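Local coordinates for protein beta-1,4-galactanase (PDB 1HJS) that hydrolyses (1->4)-beta-D-galactosidic linkages in type I arabinogalactans, as a family 53 glycoside hydrolase, at residues Leu105-Lys108 / Leu109-Tyr112; Ala160-Gly163 / Ile164-Ser168; Glu148-Ala151 / Asn152-Arg155. All coordinates share one frame; numbering follows the deposited sequence.

Contact 1 of 3, residues Leu105-Lys108 / Leu109-Tyr112. With NAG (2-acetamido-2-deoxy-beta-D-glucopyranose), chain E; SO4 (sulfate ion), chain F.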
loop_
_atom_site.group_PDB
_atom_site.type_symbol
_atom_site.label_atom_id
_atom_site.label_comp_id
_atom_site.label_asym_id
_atom_site.label_seq_id
_atom_site.Cartn_x
_atom_site.Cartn_y
_atom_site.Cartn_z
ATOM N N LEU A 105 -1.674 -3.672 -25.077
ATOM C CA LEU A 105 -1.867 -3.573 -23.633
ATOM C C LEU A 105 -0.855 -2.601 -23.033
ATOM O O LEU A 105 -1.197 -1.795 -22.171
ATOM C CB LEU A 105 -1.711 -4.945 -22.972
ATOM C CG LEU A 105 -1.818 -4.952 -21.441
ATOM C CD1 LEU A 105 -3.181 -4.415 -21.007
ATOM C CD2 LEU A 105 -1.617 -6.368 -20.932
ATOM N N SER A 106 0.392 -2.683 -23.490
ATOM C CA SER A 106 1.440 -1.801 -22.988
ATOM C C SER A 106 1.064 -0.356 -23.269
ATOM O O SER A 106 1.277 0.532 -22.441
ATOM C CB SER A 106 2.777 -2.115 -23.663
ATOM O OG SER A 106 3.209 -3.425 -23.348
ATOM N N TRP A 107 0.494 -0.126 -24.443
ATOM C CA TRP A 107 0.095 1.217 -24.817
ATOM C C TRP A 107 -1.106 1.672 -23.995
ATOM O O TRP A 107 -1.180 2.830 -23.579
ATOM C CB TRP A 107 -0.228 1.268 -26.305
ATOM C CG TRP A 107 -0.046 2.630 -26.879
ATOM C CD1 TRP A 107 0.613 3.684 -26.301
ATOM C CD2 TRP A 107 -0.487 3.086 -28.159
ATOM N NE1 TRP A 107 0.607 4.767 -27.145
ATOM C CE2 TRP A 107 -0.061 4.429 -28.295
ATOM C CE3 TRP A 107 -1.202 2.493 -29.209
ATOM C CZ2 TRP A 107 -0.325 5.188 -29.439
ATOM C CZ3 TRP A 107 -1.464 3.250 -30.350
ATOM C CH2 TRP A 107 -1.025 4.584 -30.453
ATOM N N LYS A 108 -2.042 0.755 -23.764
ATOM C CA LYS A 108 -3.237 1.054 -22.981
ATOM C C LYS A 108 -2.808 1.450 -21.572
ATOM O O LYS A 108 -3.308 2.419 -21.006
ATOM C CB LYS A 108 -4.131 -0.185 -22.881
ATOM C CG LYS A 108 -5.632 0.075 -22.869
ATOM C CD LYS A 108 -6.043 1.371 -22.190
ATOM C CE LYS A 108 -7.551 1.550 -22.275
ATOM N NZ LYS A 108 -7.991 2.953 -22.042
ATOM N N LEU A 109 -1.888 0.672 -21.010
ATOM C CA LEU A 109 -1.391 0.908 -19.661
ATOM C C LEU A 109 -0.720 2.272 -19.560
ATOM O O LEU A 109 -0.898 2.996 -18.580
ATOM C CB LEU A 109 -0.408 -0.198 -19.269
ATOM C CG LEU A 109 0.163 -0.118 -17.853
ATOM C CD1 LEU A 109 -0.972 -0.050 -16.837
ATOM C CD2 LEU A 109 1.042 -1.327 -17.597
ATOM N N TYR A 110 0.055 2.616 -20.582
ATOM C CA TYR A 110 0.732 3.903 -20.612
ATOM C C TYR A 110 -0.303 5.024 -20.682
ATOM O O TYR A 110 -0.242 5.977 -19.905
ATOM C CB TYR A 110 1.679 3.964 -21.813
ATOM C CG TYR A 110 2.252 5.338 -22.081
ATOM C CD1 TYR A 110 1.593 6.231 -22.926
ATOM C CD2 TYR A 110 3.452 5.743 -21.497
ATOM C CE1 TYR A 110 2.117 7.499 -23.189
ATOM C CE2 TYR A 110 3.987 7.010 -21.752
ATOM C CZ TYR A 110 3.310 7.879 -22.601
ATOM O OH TYR A 110 3.826 9.129 -22.870
ATOM N N ASN A 111 -1.258 4.895 -21.601
ATOM C CA ASN A 111 -2.316 5.889 -21.770
ATOM C C ASN A 111 -3.105 6.089 -20.486
ATOM O O ASN A 111 -3.359 7.223 -20.072
ATOM C CB ASN A 111 -3.301 5.466 -22.862
ATOM C CG ASN A 111 -2.701 5.515 -24.249
ATOM O OD1 ASN A 111 -1.595 6.020 -24.446
ATOM N ND2 ASN A 111 -3.447 4.985 -25.212
ATOM N N TYR A 112 -3.513 4.980 -19.873
ATOM C CA TYR A 112 -4.287 5.031 -18.635
ATOM C C TYR A 112 -3.535 5.737 -17.518
ATOM O O TYR A 112 -4.083 6.601 -16.834
ATOM C CB TYR A 112 -4.646 3.615 -18.171
ATOM C CG TYR A 112 -5.155 3.566 -16.740
ATOM C CD1 TYR A 112 -6.478 3.886 -16.434
ATOM C CD2 TYR A 112 -4.296 3.242 -15.688
ATOM C CE1 TYR A 112 -6.936 3.885 -15.106
ATOM C CE2 TYR A 112 -4.741 3.239 -14.362
ATOM C CZ TYR A 112 -6.059 3.562 -14.079
ATOM O OH TYR A 112 -6.494 3.557 -12.767
HETATM C C1 NAG E . -3.252 5.364 -26.597
HETATM C C2 NAG E . -4.093 4.446 -27.489
HETATM C C3 NAG E . -3.950 4.854 -28.959
HETATM C C4 NAG E . -4.234 6.348 -29.140
HETATM C C5 NAG E . -3.383 7.167 -28.165
HETATM C C6 NAG E . -3.705 8.646 -28.225
HETATM C C7 NAG E . -4.497 2.149 -26.870
HETATM C C8 NAG E . -4.094 0.695 -27.065
HETATM N N2 NAG E . -3.652 3.075 -27.314
HETATM O O3 NAG E . -4.856 4.103 -29.753
HETATM O O4 NAG E . -3.934 6.731 -30.474
HETATM O O5 NAG E . -3.621 6.734 -26.808
HETATM O O6 NAG E . -2.651 9.418 -27.676
HETATM O O7 NAG E . -5.567 2.423 -26.324
HETATM S S SO4 F . -10.338 3.002 -19.423
HETATM O O1 SO4 F . -8.848 3.280 -18.848
HETATM O O2 SO4 F . -10.291 3.422 -20.812
HETATM O O3 SO4 F . -10.644 1.739 -19.282
HETATM O O4 SO4 F . -11.149 3.932 -18.679
#
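W107 and N111, one helical turn apart, meet beneath a sugar that N111 carries. N111 ND2 is joined covalently to C1 of the N-acetylglucosamine at 1.4 Å, and the sugar folds back over one face of the indole, with its N2 3.2 Å from W107 CE3, offset toward the rim. Further along the ring, the sugar C3 comes to 3.3 Å from W107 CH2. The amide itself is turned 54° against the indole plane, and N111 OD1 stands 3.7 Å from W107 NE1, a packing distance. The indole reaches the sugar because CG lies anti to the backbone N of W107 (chi1 -154°). At the edge of the same indole, W107 CD1 touches Y110 CD1 at 4.3 Å.

K108 serves a separate anion. Its chain bends at chi2 (-33°) and then runs extended, so that NZ gives a 2.7 Å hydrogen bond to O2 of a sulfate, probably from the crystallisation liquor. W98 NE1 and N51 ND2 also bond this ion, whose O1 lies 3.4 Å from Y112 CD1 at the edge of the tyrosine ring. A leucine at K108 would probably leave the sulfate without this charged donor, with W98 and N51 still bonded to it.

Behind these groups the backbone sets the spacing: L109, Y110, N111 and Y112 N-H groups each bond the carbonyl four residues back, including N111 N to W107 O at 2.9 Å. On the inner side, S106 and L105 pack against helix 150-165, while Y110 OH is hydrogen-bonded to D166. N111, Y112 and T113 form an Asn-X-Thr sequon, making this an N-glycosylation site on the outer surface of a barrel helix, with W107 one turn before the asparagine lying against the sugar.

Contact 2 of 3, residues Ala160-Gly163 / Ile164-Ser168; sequences AAWG and IKDSS
I164 opens the second segment with its N-H shared between two carbonyls of the preceding turn, A160 O at 3.3 Å and A161 O at 3.1 Å, both weak bonds. Its CG1 branch, anti to the carbonyl carbon, runs close to A160 O, and the side chain continues into the core, where it packs on V130 and I175 of two barrel strands and on T113 of helix 102-122.

K165 restores a regular helical bond, N to A161 O, and drapes its side chain across W162. The touching atom is CD, centred over the six-membered ring: it stands 3.6 Å from the centroid of that ring in W162, 12° off the normal, a CH-pi contact. The ammonium group bends off at chi4 (-67°), leaving K165 NZ 5.7 Å from the same centroid, at most a weak cation-pi attraction. W162 is also anchored through NE1 to D205.

D166 N bonds W162 O at 2.9 Å, coming from above the carbonyl plane. The D166 carboxylate, tilted 57° to the indole, puts OD1 in the ring plane at its edge, 3.5 Å from W162 CE3, while OD2 is taken up by Y110.

S167 turns back on I164: OG gives a short 2.6 Å bond onto a lone pair of I164 O, in the carbonyl plane, while S167 N donates to that same oxygen. Two donors thus grip a carbonyl that the ending helix no longer serves with an i+4 amide, and the S167 side chain packs against helix 102-122. The whole is the C-terminal end of helix 150-165 in a TIM barrel, where the last turn ends and the chain leaves toward strand 174-179.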
loop_
_atom_site.group_PDB
_atom_site.type_symbol
_atom_site.label_atom_id
_atom_site.label_comp_id
_atom_site.label_asym_id
_atom_site.label_seq_id
_atom_site.Cartn_x
_atom_site.Cartn_y
_atom_site.Cartn_z
ATOM N N ALA A 160 4.164 1.765 -17.684
ATOM C CA ALA A 160 3.473 2.405 -16.566
ATOM C C ALA A 160 4.350 3.503 -15.970
ATOM O O ALA A 160 3.889 4.615 -15.718
ATOM C CB ALA A 160 3.131 1.369 -15.493
ATOM N N ALA A 161 5.618 3.185 -15.747
ATOM C CA ALA A 161 6.550 4.151 -15.181
ATOM C C ALA A 161 6.633 5.402 -16.052
ATOM O O ALA A 161 6.589 6.521 -15.546
ATOM C CB ALA A 161 7.929 3.529 -15.035
ATOM N N TRP A 162 6.751 5.218 -17.361
ATOM C CA TRP A 162 6.844 6.373 -18.239
ATOM C C TRP A 162 5.526 7.105 -18.427
ATOM O O TRP A 162 5.508 8.248 -18.870
ATOM C CB TRP A 162 7.474 5.979 -19.574
ATOM C CG TRP A 162 8.949 5.863 -19.404
ATOM C CD1 TRP A 162 9.647 4.764 -18.986
ATOM C CD2 TRP A 162 9.900 6.932 -19.484
ATOM N NE1 TRP A 162 10.972 5.086 -18.791
ATOM C CE2 TRP A 162 11.153 6.409 -19.090
ATOM C CE3 TRP A 162 9.812 8.284 -19.844
ATOM C CZ2 TRP A 162 12.311 7.193 -19.047
ATOM C CZ3 TRP A 162 10.962 9.063 -19.800
ATOM C CH2 TRP A 162 12.195 8.513 -19.403
ATOM N N GLY A 163 4.424 6.452 -18.077
ATOM C CA GLY A 163 3.136 7.115 -18.162
ATOM C C GLY A 163 3.166 8.194 -17.090
ATOM O O GLY A 163 2.565 9.259 -17.234
ATOM N N ILE A 164 3.884 7.913 -16.007
ATOM C CA ILE A 164 4.031 8.859 -14.904
ATOM C C ILE A 164 5.049 9.931 -15.289
ATOM O O ILE A 164 4.786 11.131 -15.160
ATOM C CB ILE A 164 4.541 8.163 -13.618
ATOM C CG1 ILE A 164 3.508 7.147 -13.122
ATOM C CG2 ILE A 164 4.827 9.201 -12.539
ATOM C CD1 ILE A 164 2.176 7.762 -12.768
ATOM N N LYS A 165 6.210 9.485 -15.760
ATOM C CA LYS A 165 7.286 10.388 -16.155
ATOM C C LYS A 165 6.903 11.376 -17.261
ATOM O O LYS A 165 7.410 12.499 -17.292
ATOM C CB LYS A 165 8.512 9.576 -16.580
ATOM C CG LYS A 165 9.160 8.801 -15.428
ATOM C CD LYS A 165 10.258 7.869 -15.926
ATOM C CE LYS A 165 10.836 7.034 -14.796
ATOM N NZ LYS A 165 11.578 7.857 -13.790
ATOM N N ASP A 166 6.018 10.967 -18.166
ATOM C CA ASP A 166 5.596 11.851 -19.254
ATOM C C ASP A 166 4.391 12.711 -18.885
ATOM O O ASP A 166 3.934 13.518 -19.693
ATOM C CB ASP A 166 5.249 11.049 -20.514
ATOM C CG ASP A 166 6.467 10.411 -21.163
ATOM O OD1 ASP A 166 7.602 10.837 -20.870
ATOM O OD2 ASP A 166 6.285 9.487 -21.982
ATOM N N SER A 167 3.880 12.543 -17.668
ATOM C CA SER A 167 2.711 13.300 -17.225
ATOM C C SER A 167 3.060 14.717 -16.795
ATOM O O SER A 167 4.234 15.083 -16.700
ATOM C CB SER A 167 2.023 12.590 -16.059
ATOM O OG SER A 167 2.766 12.758 -14.866
ATOM N N SER A 168 2.022 15.501 -16.518
ATOM C CA SER A 168 2.185 16.887 -16.098
ATOM C C SER A 168 2.332 17.037 -14.586
ATOM O O SER A 168 2.404 18.156 -14.081
ATOM C CB SER A 168 0.991 17.715 -16.569
ATOM O OG SER A 168 -0.207 17.217 -15.994
#

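Contact 3 of 3, residues Glu148-Ala151 / Asn152-Arg155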
loop_
_atom_site.group_PDB
_atom_site.type_symbol
_atom_site.label_atom_id
_atom_site.label_comp_id
_atom_site.label_asym_id
_atom_site.label_seq_id
_atom_site.Cartn_x
_atom_site.Cartn_y
_atom_site.Cartn_z
ATOM N N GLU A 148 5.529 -16.711 -15.340
ATOM C CA GLU A 148 6.832 -16.088 -15.560
ATOM C C GLU A 148 7.055 -15.369 -16.898
ATOM O O GLU A 148 8.108 -15.522 -17.521
ATOM C CB GLU A 148 7.914 -17.153 -15.361
ATOM C CG GLU A 148 7.805 -17.868 -14.017
ATOM C CD GLU A 148 8.306 -19.301 -14.065
ATOM O OE1 GLU A 148 9.506 -19.508 -14.326
ATOM O OE2 GLU A 148 7.494 -20.225 -13.845
ATOM N N ASN A 149 6.066 -14.593 -17.334
ATOM C CA ASN A 149 6.174 -13.806 -18.565
ATOM C C ASN A 149 7.005 -12.566 -18.196
ATOM O O ASN A 149 6.507 -11.440 -18.260
ATOM C CB ASN A 149 4.781 -13.351 -19.034
ATOM C CG ASN A 149 4.173 -14.267 -20.085
ATOM O OD1 ASN A 149 2.943 -14.345 -20.225
ATOM N ND2 ASN A 149 5.023 -14.943 -20.844
ATOM N N TRP A 150 8.262 -12.777 -17.806
ATOM C CA TRP A 150 9.142 -11.684 -17.393
ATOM C C TRP A 150 9.288 -10.570 -18.427
ATOM O O TRP A 150 9.276 -9.391 -18.080
ATOM C CB TRP A 150 10.531 -12.225 -17.036
ATOM C CG TRP A 150 10.511 -13.256 -15.946
ATOM C CD1 TRP A 150 10.953 -14.548 -16.027
ATOM C CD2 TRP A 150 10.036 -13.079 -14.606
ATOM N NE1 TRP A 150 10.784 -15.185 -14.820
ATOM C CE2 TRP A 150 10.224 -14.306 -13.930
ATOM C CE3 TRP A 150 9.473 -11.999 -13.908
ATOM C CZ2 TRP A 150 9.869 -14.486 -12.588
ATOM C CZ3 TRP A 150 9.120 -12.177 -12.572
ATOM C CH2 TRP A 150 9.320 -13.413 -11.929
ATOM N N ALA A 151 9.442 -10.943 -19.694
ATOM C CA ALA A 151 9.589 -9.946 -20.746
ATOM C C ALA A 151 8.381 -9.010 -20.758
ATOM O O ALA A 151 8.528 -7.787 -20.809
ATOM C CB ALA A 151 9.743 -10.636 -22.107
ATOM N N ASN A 152 7.185 -9.586 -20.695
ATOM C CA ASN A 152 5.956 -8.798 -20.706
ATOM C C ASN A 152 5.822 -7.934 -19.455
ATOM O O ASN A 152 5.422 -6.776 -19.531
ATOM C CB ASN A 152 4.733 -9.717 -20.834
ATOM C CG ASN A 152 4.542 -10.244 -22.252
ATOM O OD1 ASN A 152 5.336 -9.955 -23.149
ATOM N ND2 ASN A 152 3.483 -11.012 -22.458
ATOM N N ILE A 153 6.151 -8.502 -18.303
ATOM C CA ILE A 153 6.069 -7.767 -17.043
ATOM C C ILE A 153 6.987 -6.546 -17.070
ATOM O O ILE A 153 6.569 -5.436 -16.737
ATOM C CB ILE A 153 6.461 -8.669 -15.854
ATOM C CG1 ILE A 153 5.445 -9.805 -15.718
ATOM C CG2 ILE A 153 6.525 -7.844 -14.571
ATOM C CD1 ILE A 153 5.816 -10.831 -14.669
ATOM N N ALA A 154 8.237 -6.752 -17.472
ATOM C CA ALA A 154 9.192 -5.652 -17.539
ATOM C C ALA A 154 8.692 -4.577 -18.501
ATOM O O ALA A 154 8.781 -3.384 -18.216
ATOM C CB ALA A 154 10.561 -6.166 -17.989
ATOM N N ARG A 155 8.161 -5.011 -19.640
ATOM C CA ARG A 155 7.656 -4.088 -20.646
ATOM C C ARG A 155 6.467 -3.287 -20.122
ATOM O O ARG A 155 6.381 -2.071 -20.320
ATOM C CB ARG A 155 7.253 -4.866 -21.896
ATOM C CG ARG A 155 6.613 -4.020 -22.971
ATOM C CD ARG A 155 7.444 -4.030 -24.242
ATOM N NE ARG A 155 6.590 -4.136 -25.422
ATOM C CZ ARG A 155 6.439 -5.240 -26.145
ATOM N NH1 ARG A 155 7.093 -6.352 -25.822
ATOM N NH2 ARG A 155 5.621 -5.236 -27.184
#
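Hydrogen bonds of the first helical turn tie N149-A151 to I153-R155. I153 N meets N149 O at 3.0 Å, nearly along the C=O axis; A154 N reaches W150 O at 2.9 Å, and R155 N reaches A151 O. Just before the turn, N149 is the centre of an inverse gamma turn, closed by a weak bond from W150 N to E148 O, and the peptide bond preceding E148 is cis.

Apolar contact is made by W150 and I153, which lie side by side and point the same way. I153 CD1 approaches W150 CE3 at 3.9 Å, and CG1, anti to the carbonyl carbon (chi1 -65°), lies 3.2 Å from N149 O. Both side chains face helix 185-196, where W190 and W191 meet the W150 ring edge-to-face.

Among polar side chains, N149 and N152 run alongside each other with amide planes 42° apart but no hydrogen bond between them. N152 ND2 donates to T144 O in a loop, and R155 forms a salt bridge with D103 of helix 102-122.

N149 holds the N-cap position but its side chain makes no capping bond; the helix start is therefore probably held mainly by backbone bonds and flanking side-chain contacts, apolar through W150 and I153, polar through N152 and R155.

Contacts 2 and 3 lie toward opposite ends of helix 150-165, their centres about 19 Å apart and without touching, and contact 1 on helix 102-122 meets both. The centre of contact 1 is about 11 Å from that of contact 2, and the two are joined by the hydrogen bond between Y110 OH and D166 OD2, 2.6 Å long, with L109 CD2 packed 4.0 Å from A160 CB. Toward contact 3, about 15 Å away between centres, S106 OG packs against R155 CG at 3.5 Å. Together they bind two neighbouring helices outside the barrel strands, away from the residues assigned as proton donor and nucleophile, E135 and E245; the glycan sits on contact 1.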